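PDB 1S7J: phenazine biosynthesis protein PhzF family from Enterococcus faecalis, which probably acts as an isomerase of the PhzF family, related in fold to diaminopimelate epimerase, though its substrate is not established. Local coordinates for residues L102-K107 with Y111-P116. Residues are numbered along the deposited sequence; the frame is centred on the assembly and turned at random.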
ATOM      1  N   LEU A 102       4.505  14.881  -1.464  1.00 29.48           N
ATOM      2  CA  LEU A 102       3.497  13.974  -0.935  1.00 25.18           C
ATOM      3  C   LEU A 102       3.000  14.564   0.374  1.00 18.99           C
ATOM      4  O   LEU A 102       3.750  15.254   1.070  1.00 24.34           O
ATOM      5  CB  LEU A 102       4.123  12.609  -0.669  1.00 23.08           C
ATOM      6  CG  LEU A 102       4.909  11.976  -1.811  1.00 22.20           C
ATOM      7  CD1 LEU A 102       5.778  10.860  -1.296  1.00 21.94           C
ATOM      8  CD2 LEU A 102       3.944  11.476  -2.862  1.00 30.95           C
ATOM      9  N   ALA A 103       1.766  14.269   0.731  1.00 20.57           N
ATOM     10  CA  ALA A 103       1.178  14.768   1.951  1.00 21.81           C
ATOM     11  C   ALA A 103       0.302  13.731   2.610  1.00 22.63           C
ATOM     12  O   ALA A 103      -0.462  13.037   1.944  1.00 23.08           O
ATOM     13  CB  ALA A 103       0.362  16.018   1.664  1.00 17.71           C
ATOM     14  N   VAL A 104       0.437  13.605   3.926  1.00 19.90           N
ATOM     15  CA  VAL A 104      -0.369  12.670   4.704  1.00 20.57           C
ATOM     16  C   VAL A 104      -1.055  13.523   5.766  1.00 18.74           C
ATOM     17  O   VAL A 104      -0.424  14.406   6.355  1.00 22.63           O
ATOM     18  CB  VAL A 104       0.518  11.559   5.391  1.00 12.47           C
ATOM     19  CG1 VAL A 104      -0.368  10.550   6.110  1.00  8.92           C
ATOM     20  CG2 VAL A 104       1.374  10.848   4.351  1.00 13.52           C
ATOM     21  N   THR A 105      -2.306  13.265   6.026  1.00 21.47           N
ATOM     22  CA  THR A 105      -3.031  14.050   6.994  1.00 23.09           C
ATOM     23  C   THR A 105      -3.552  13.175   8.094  1.00 25.65           C
ATOM     24  O   THR A 105      -4.155  12.114   7.834  1.00 25.07           O
ATOM     25  CB  THR A 105      -4.219  14.792   6.325  1.00 21.21           C
ATOM     26  OG1 THR A 105      -3.740  15.590   5.233  1.00 23.85           O
ATOM     27  CG2 THR A 105      -4.925  15.680   7.322  1.00 14.28           C
ATOM     28  N   LYS A 106      -3.310  13.595   9.341  1.00 28.94           N
ATOM     29  CA  LYS A 106      -3.758  12.863  10.533  1.00 29.60           C
ATOM     30  C   LYS A 106      -5.086  13.395  11.076  1.00 28.10           C
ATOM     31  O   LYS A 106      -5.213  14.575  11.397  1.00 26.99           O
ATOM     32  CB  LYS A 106      -2.676  12.921  11.630  1.00 23.58           C
ATOM     33  CG  LYS A 106      -3.070  12.275  12.955  1.00 24.16           C
ATOM     34  CD  LYS A 106      -1.848  12.175  13.878  1.00 28.47           C
ATOM     35  CE  LYS A 106      -2.229  12.062  15.348  1.00 34.89           C
ATOM     36  NZ  LYS A 106      -3.139  10.919  15.637  1.00 36.60           N
ATOM     37  N   LYS A 107      -6.074  12.528  11.131  1.00 29.32           N
ATOM     38  CA  LYS A 107      -7.366  12.880  11.646  1.00 32.15           C
ATOM     39  C   LYS A 107      -7.742  11.762  12.606  1.00 31.00           C
ATOM     40  O   LYS A 107      -8.205  10.690  12.185  1.00 31.20           O
ATOM     41  CB  LYS A 107      -8.387  13.004  10.511  1.00 37.71           C
ATOM     42  CG  LYS A 107      -9.743  13.524  10.965  1.00 46.96           C
ATOM     43  CD  LYS A 107     -10.770  13.499   9.849  1.00 54.14           C
ATOM     44  CE  LYS A 107     -12.115  14.029  10.346  1.00 58.58           C
ATOM     45  NZ  LYS A 107     -12.617  13.271  11.536  1.00 64.43           N
ATOM     46  N   TYR A 111      -4.594   8.026   9.175  1.00 24.90           N
ATOM     47  CA  TYR A 111      -3.624   8.749   8.366  1.00 26.88           C
ATOM     48  C   TYR A 111      -4.145   8.637   6.930  1.00 26.78           C
ATOM     49  O   TYR A 111      -4.536   7.551   6.482  1.00 18.77           O
ATOM     50  CB  TYR A 111      -2.223   8.125   8.532  1.00 25.32           C
ATOM     51  CG  TYR A 111      -1.804   8.084   9.996  1.00 27.08           C
ATOM     52  CD1 TYR A 111      -2.354   7.132  10.864  1.00 26.93           C
ATOM     53  CD2 TYR A 111      -0.993   9.090  10.547  1.00 18.67           C
ATOM     54  CE1 TYR A 111      -2.134   7.191  12.239  1.00 24.06           C
ATOM     55  CE2 TYR A 111      -0.764   9.148  11.933  1.00 23.00           C
ATOM     56  CZ  TYR A 111      -1.352   8.200  12.768  1.00 20.10           C
ATOM     57  OH  TYR A 111      -1.233   8.308  14.117  1.00 24.78           O
ATOM     58  N   TYR A 112      -4.243   9.775   6.259  1.00 27.00           N
ATOM     59  CA  TYR A 112      -4.774   9.826   4.907  1.00 28.48           C
ATOM     60  C   TYR A 112      -3.786  10.083   3.791  1.00 26.99           C
ATOM     61  O   TYR A 112      -2.999  11.028   3.838  1.00 27.37           O
ATOM     62  CB  TYR A 112      -5.917  10.838   4.847  1.00 26.20           C
ATOM     63  CG  TYR A 112      -7.061  10.475   5.751  1.00 19.12           C
ATOM     64  CD1 TYR A 112      -6.987  10.703   7.134  1.00 23.71           C
ATOM     65  CD2 TYR A 112      -8.212   9.863   5.243  1.00 22.51           C
ATOM     66  CE1 TYR A 112      -8.034  10.325   7.987  1.00 25.82           C
ATOM     67  CE2 TYR A 112      -9.261   9.483   6.081  1.00 19.76           C
ATOM     68  CZ  TYR A 112      -9.170   9.712   7.448  1.00 27.47           C
ATOM     69  OH  TYR A 112     -10.195   9.319   8.270  1.00 35.44           O
ATOM     70  N   LEU A 113      -3.799   9.195   2.813  1.00 29.12           N
ATOM     71  CA  LEU A 113      -2.942   9.299   1.650  1.00 28.77           C
ATOM     72  C   LEU A 113      -3.832   9.588   0.464  1.00 28.72           C
ATOM     73  O   LEU A 113      -5.012   9.203   0.456  1.00 31.29           O
ATOM     74  CB  LEU A 113      -2.186   7.993   1.421  1.00 27.53           C
ATOM     75  CG  LEU A 113      -1.008   7.629   2.327  1.00 28.85           C
ATOM     76  CD1 LEU A 113      -1.397   7.641   3.783  1.00 22.06           C
ATOM     77  CD2 LEU A 113      -0.528   6.249   1.933  1.00 23.13           C
ATOM     78  N   ASP A 114      -3.292  10.245  -0.534  1.00 30.61           N
ATOM     79  CA  ASP A 114      -4.044  10.593  -1.737  1.00 30.74           C
ATOM     80  C   ASP A 114      -3.437   9.939  -2.965  1.00 30.05           C
ATOM     81  O   ASP A 114      -2.215   9.916  -3.134  1.00 27.91           O
ATOM     82  CB  ASP A 114      -4.061  12.118  -1.925  1.00 34.09           C
ATOM     83  CG  ASP A 114      -2.661  12.709  -1.965  1.00 45.04           C
ATOM     84  OD1 ASP A 114      -2.083  12.808  -3.069  1.00 45.30           O
ATOM     85  OD2 ASP A 114      -2.126  13.051  -0.886  1.00 43.60           O
ATOM     86  N   PHE A 115      -4.292   9.418  -3.832  1.00 26.86           N
ATOM     87  CA  PHE A 115      -3.827   8.773  -5.058  1.00 31.60           C
ATOM     88  C   PHE A 115      -4.644   9.233  -6.256  1.00 33.68           C
ATOM     89  O   PHE A 115      -5.796   9.647  -6.112  1.00 34.56           O
ATOM     90  CB  PHE A 115      -3.919   7.245  -4.932  1.00 25.80           C
ATOM     91  CG  PHE A 115      -2.912   6.654  -4.003  1.00 25.34           C
ATOM     92  CD1 PHE A 115      -1.616   6.377  -4.441  1.00 22.30           C
ATOM     93  CD2 PHE A 115      -3.253   6.360  -2.680  1.00 17.25           C
ATOM     94  CE1 PHE A 115      -0.676   5.822  -3.581  1.00 26.45           C
ATOM     95  CE2 PHE A 115      -2.328   5.809  -1.817  1.00 21.09           C
ATOM     96  CZ  PHE A 115      -1.030   5.534  -2.264  1.00 25.64           C
ATOM     97  N   PRO A 116      -4.044   9.194  -7.467  1.00 35.42           N
ATOM     98  CA  PRO A 116      -4.746   9.614  -8.689  1.00 39.40           C
ATOM     99  C   PRO A 116      -6.024   8.813  -8.952  1.00 42.56           C
ATOM    100  O   PRO A 116      -6.082   7.628  -8.670  1.00 42.02           O
ATOM    101  CB  PRO A 116      -3.695   9.377  -9.784  1.00 38.05           C
ATOM    102  CG  PRO A 116      -2.734   8.360  -9.157  1.00 37.36           C
ATOM    103  CD  PRO A 116      -2.642   8.853  -7.756  1.00 33.54           C
TER
HETATM  104  O   HOH W   1      -0.009  10.782  -0.293  1.00 30.06           O
HETATM  105  O   HOH W   2       0.789  12.796  -1.786  1.00 39.55           O
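Y112 and T105 form the hydrogen-bonded pair of this antiparallel contact. Y112 N donates to T105 O at 2.8 Å, tilted 22° from the carbonyl plane. In return T105 N donates to Y112 O at 3.2 Å, on a lone pair in the carbonyl plane. Y112 O also receives the CA-H of V104, with 3.2 Å from CA to O. The Y112 ring, its CG beside the backbone N (chi1 -61°), turns an edge to the same T105 carbonyl. There CD1 sits 3.2 Å from T105 O, in the ring plane. Farther along the ring, CE1 meets CB of K107.

Y111 lies on the other face, with K106 as its non-hydrogen-bonded partner. The two side chains run side by side. Because K106 carries CG anti to its backbone N (chi1 176°), its methylenes pass along the phenol, with CD 3.8 Å from Y111 CE2. K106 NZ comes within 3.6 Å of Y111 OH, but each bonds elsewhere: OH to N84, NZ to the E108 carbonyl. On the same face V104 CG1 touches Y111 CB and L113 CD1, each at 3.9 Å. Helix 72-85 packs on this face.

Toward A103 and D114 the strands diverge and water takes over. One water accepts from A103 N and lies within hydrogen-bonding distance of D114 OD2. A second lies within hydrogen-bonding distance of A103 O and accepts weakly from D114 N. D114 OD1 is held by a salt bridge to R243. The pair is a beta hairpin, flanked by strands 92-97 and 243-259, packed on a helix as in the diaminopimelate epimerase-like fold of PhzF proteins.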